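Local atomic coordinates of demethyldecarbamoylnovobiocin O-methyltransferase (Streptomyces caeruleus, PDB entry 2WK1), a protein that transfers a methyl group from S-adenosyl-L-methionine to the 4-hydroxyl of the noviose sugar, the penultimate step in the biosynthesis of the antibiotic novobiocin. Residues L41-L46 with K89-I94. Sequence-based numbering, arbitrary orientation. Where two conformers were deposited one is given.
Sequences LMIKVL and KRLENI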
ATOM      1  N   LEU A  41      -3.526   1.364   6.796  1.00 11.08           N
ATOM      2  CA  LEU A  41      -3.101   1.315   5.397  1.00 11.20           C
ATOM      3  C   LEU A  41      -2.329   0.036   5.121  1.00 11.03           C
ATOM      4  O   LEU A  41      -2.514  -0.622   4.105  1.00 12.20           O
ATOM      5  CB  LEU A  41      -2.270   2.552   5.047  1.00 11.39           C
ATOM      6  CG  LEU A  41      -1.660   2.591   3.666  1.00 12.74           C
ATOM      7  CD1 LEU A  41      -2.760   2.585   2.620  1.00 15.17           C
ATOM      8  CD2 LEU A  41      -0.765   3.813   3.502  1.00 14.11           C
ATOM      9  N   MET A  42      -1.482  -0.360   6.045  1.00 10.20           N
ATOM     10  CA  MET A  42      -0.766  -1.577   5.838  1.00 11.11           C
ATOM     11  C   MET A  42      -1.642  -2.786   5.627  1.00 10.06           C
ATOM     12  O   MET A  42      -1.348  -3.609   4.756  1.00 10.47           O
ATOM     13  CB  MET A  42       0.349  -1.859   7.194  0.50 13.31           C
ATOM     14  CG  MET A  42       1.077  -3.089   6.893  0.50 13.67           C
ATOM     15  SD  MET A  42       2.420  -3.164   8.031  0.50 15.39           S
ATOM     16  CE  MET A  42       3.548  -2.159   7.414  0.50 15.69           C
ATOM     17  N   ILE A  43      -2.719  -2.904   6.418  1.00 10.04           N
ATOM     18  CA  ILE A  43      -3.652  -4.026   6.231  1.00  9.97           C
ATOM     19  C   ILE A  43      -4.241  -4.008   4.817  1.00 10.39           C
ATOM     20  O   ILE A  43      -4.310  -5.039   4.156  1.00 11.33           O
ATOM     21  CB  ILE A  43      -4.701  -4.005   7.355  1.00 10.63           C
ATOM     22  CG1 ILE A  43      -4.026  -4.429   8.684  1.00 11.79           C
ATOM     23  CG2 ILE A  43      -5.890  -4.904   6.992  1.00 12.02           C
ATOM     24  CD1 ILE A  43      -4.866  -4.226   9.930  1.00 15.33           C
ATOM     25  N   LYS A  44      -4.644  -2.838   4.346  1.00 10.31           N
ATOM     26  CA  LYS A  44      -5.216  -2.718   3.004  1.00 11.60           C
ATOM     27  C   LYS A  44      -4.225  -3.028   1.887  1.00 10.90           C
ATOM     28  O   LYS A  44      -4.567  -3.610   0.847  1.00 12.14           O
ATOM     29  CB  LYS A  44      -5.754  -1.310   2.767  1.00 12.87           C
ATOM     30  CG  LYS A  44      -6.901  -0.912   3.634  1.00 15.85           C
ATOM     31  CD  LYS A  44      -7.161   0.604   3.464  1.00 19.12           C
ATOM     32  CE  LYS A  44      -8.572   1.027   3.797  1.00 23.47           C
ATOM     33  NZ  LYS A  44      -8.766   1.109   5.234  1.00 24.42           N
ATOM     34  N   VAL A  45      -2.970  -2.648   2.099  1.00 10.54           N
ATOM     35  CA  VAL A  45      -1.926  -2.902   1.105  1.00 11.96           C
ATOM     36  C   VAL A  45      -1.574  -4.391   1.083  1.00 10.98           C
ATOM     37  O   VAL A  45      -1.456  -5.010   0.040  1.00 10.74           O
ATOM     38  CB  VAL A  45      -0.638  -2.017   1.364  1.00 14.10           C
ATOM     39  CG1 VAL A  45       0.398  -2.328   0.344  1.00 18.67           C
ATOM     40  CG2 VAL A  45      -1.001  -0.529   1.449  1.00 17.11           C
ATOM     41  N   LEU A  46      -1.387  -4.956   2.256  1.00 10.17           N
ATOM     42  CA  LEU A  46      -0.957  -6.347   2.337  1.00 10.32           C
ATOM     43  C   LEU A  46      -1.933  -7.316   1.681  1.00 10.25           C
ATOM     44  O   LEU A  46      -1.523  -8.285   1.028  1.00 10.95           O
ATOM     45  CB  LEU A  46      -0.753  -6.744   3.810  1.00 10.35           C
ATOM     46  CG  LEU A  46       0.512  -6.180   4.453  1.00 10.30           C
ATOM     47  CD1 LEU A  46       0.405  -6.318   5.963  1.00 11.63           C
ATOM     48  CD2 LEU A  46       1.762  -6.861   3.937  1.00 11.72           C
ATOM     49  N   LYS A  89     -10.089  -9.648   7.641  1.00 10.95           N
ATOM     50  CA  LYS A  89     -10.497 -10.003   8.991  1.00 11.21           C
ATOM     51  C   LYS A  89      -9.377 -10.727   9.758  1.00 10.14           C
ATOM     52  O   LYS A  89      -9.157 -10.462  10.934  1.00 10.29           O
ATOM     53  CB  LYS A  89     -11.776 -10.814   8.988  1.00 12.68           C
ATOM     54  CG  LYS A  89     -13.004  -9.985   8.568  1.00 16.02           C
ATOM     55  CD  LYS A  89     -14.296 -10.776   8.612  1.00 21.75           C
ATOM     56  CE  LYS A  89     -15.513  -9.978   8.171  1.00 27.58           C
ATOM     57  NZ  LYS A  89     -16.747 -10.795   8.450  1.00 32.80           N
ATOM     58  N   ARG A  90      -8.673 -11.649   9.106  1.00 10.13           N
ATOM     59  CA  ARG A  90      -7.578 -12.322   9.775  1.00  9.52           C
ATOM     60  C   ARG A  90      -6.371 -11.382  10.005  1.00  9.43           C
ATOM     61  O   ARG A  90      -5.671 -11.530  11.007  1.00  9.63           O
ATOM     62  CB  ARG A  90      -7.192 -13.642   9.100  1.00  9.86           C
ATOM     63  CG  ARG A  90      -7.997 -14.826   9.627  1.00 11.22           C
ATOM     64  CD  ARG A  90      -7.818 -16.116   8.821  1.00 11.10           C
ATOM     65  NE  ARG A  90      -8.680 -16.131   7.662  1.00 11.71           N
ATOM     66  CZ  ARG A  90      -8.397 -16.682   6.482  1.00 12.78           C
ATOM     67  NH1 ARG A  90      -7.237 -17.255   6.237  1.00 14.45           N
ATOM     68  NH2 ARG A  90      -9.283 -16.613   5.514  1.00 14.37           N
ATOM     69  N   LEU A  91      -6.141 -10.424   9.114  1.00  8.75           N
ATOM     70  CA  LEU A  91      -5.105  -9.403   9.396  1.00  8.83           C
ATOM     71  C   LEU A  91      -5.494  -8.539  10.592  1.00  9.70           C
ATOM     72  O   LEU A  91      -4.669  -8.242  11.442  1.00  9.66           O
ATOM     73  CB  LEU A  91      -4.848  -8.530   8.159  1.00  9.29           C
ATOM     74  CG  LEU A  91      -4.078  -9.168   7.004  1.00  9.52           C
ATOM     75  CD1 LEU A  91      -4.261  -8.338   5.727  1.00 11.51           C
ATOM     76  CD2 LEU A  91      -2.598  -9.379   7.313  1.00 11.14           C
ATOM     77  N   GLU A  92      -6.766  -8.141  10.646  1.00  9.98           N
ATOM     78  CA  GLU A  92      -7.239  -7.371  11.783  1.00 10.75           C
ATOM     79  C   GLU A  92      -7.102  -8.144  13.100  1.00  9.77           C
ATOM     80  O   GLU A  92      -6.773  -7.565  14.128  1.00 10.89           O
ATOM     81  CB  GLU A  92      -8.684  -6.870  11.573  1.00 12.15           C
ATOM     82  CG  GLU A  92      -8.784  -5.767  10.516  1.00 15.70           C
ATOM     83  CD  GLU A  92     -10.213  -5.383  10.078  1.00 22.64           C
ATOM     84  OE1 GLU A  92     -11.159  -6.213  10.188  1.00 27.90           O
ATOM     85  OE2 GLU A  92     -10.373  -4.247   9.554  1.00 25.39           O
ATOM     86  N   ASN A  93      -7.329  -9.459  13.058  1.00  9.31           N
ATOM     87  CA  ASN A  93      -7.100 -10.299  14.234  1.00  9.57           C
ATOM     88  C   ASN A  93      -5.651 -10.279  14.698  1.00  9.16           C
ATOM     89  O   ASN A  93      -5.375 -10.209  15.889  1.00  9.58           O
ATOM     90  CB  ASN A  93      -7.571 -11.725  13.933  1.00 10.27           C
ATOM     91  CG  ASN A  93      -7.149 -12.726  14.994  1.00 10.74           C
ATOM     92  OD1 ASN A  93      -6.191 -13.470  14.774  1.00 12.04           O
ATOM     93  ND2 ASN A  93      -7.822 -12.725  16.143  1.00 12.07           N
ATOM     94  N   ILE A  94      -4.711 -10.366  13.760  1.00  9.29           N
ATOM     95  CA  ILE A  94      -3.290 -10.246  14.127  1.00  9.05           C
ATOM     96  C   ILE A  94      -3.048  -8.913  14.825  1.00  9.53           C
ATOM     97  O   ILE A  94      -2.407  -8.846  15.873  1.00 11.10           O
ATOM     98  CB  ILE A  94      -2.363 -10.335  12.909  1.00  9.37           C
ATOM     99  CG1 ILE A  94      -2.398 -11.724  12.336  1.00  9.30           C
ATOM    100  CG2 ILE A  94      -0.902  -9.957  13.277  1.00 10.17           C
ATOM    101  CD1 ILE A  94      -1.651 -11.848  10.992  1.00 10.92           C
TER
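I43 and L91 bring two helical segments, 41-46 and 89-94, together where their axes pass 10.1 Å apart, running in roughly antiparallel directions at 142°, with the CA atoms of this pair 6.4 Å from each other. The two side chains lie alongside each other, pointing opposite ways. The CG2 methyl of I43 stands anti to its backbone N and lies against CB of L91 at 3.9 Å, while L91 extends CD1 beside the backbone of the other helix, 3.7 Å from the carbonyl O of I43. Isoleucine suits its place because its beta branch puts a methyl close to the main chain and a longer arm to one side: CG1, beside the backbone N (chi1 -71°), leads CD1 to the aliphatic CG of E92 at 4.3 Å. Leucine branches one carbon later, and this longer reach lets CD1 of L91 also approach CB of L46 at 4.3 Å. L123 of helix 119-130 touches both leucines, and L46 also rests on Y184. E92, an exposed residue and the predicted proton acceptor, reaches the contact with CG. R90, next to L91, turns to other partners, forming salt bridges with D243, a predicted magnesium ligand, and D272. On helix 35-47, L41 and V45 pack on their counterparts in the second subunit, so one face of this helix lies at the dimer interface and another meets helix 87-103. The side chain of L91 is about 4 Å from that of T84, which binds S-adenosyl-L-methionine, and about 6 Å from the bound S-adenosyl-L-homocysteine. Since nothing directional joins the two segments, their fit rests on shape and on excluding water from I43, L46 and L91, joining a helix at the dimer interface to one that carries a probable catalytic residue.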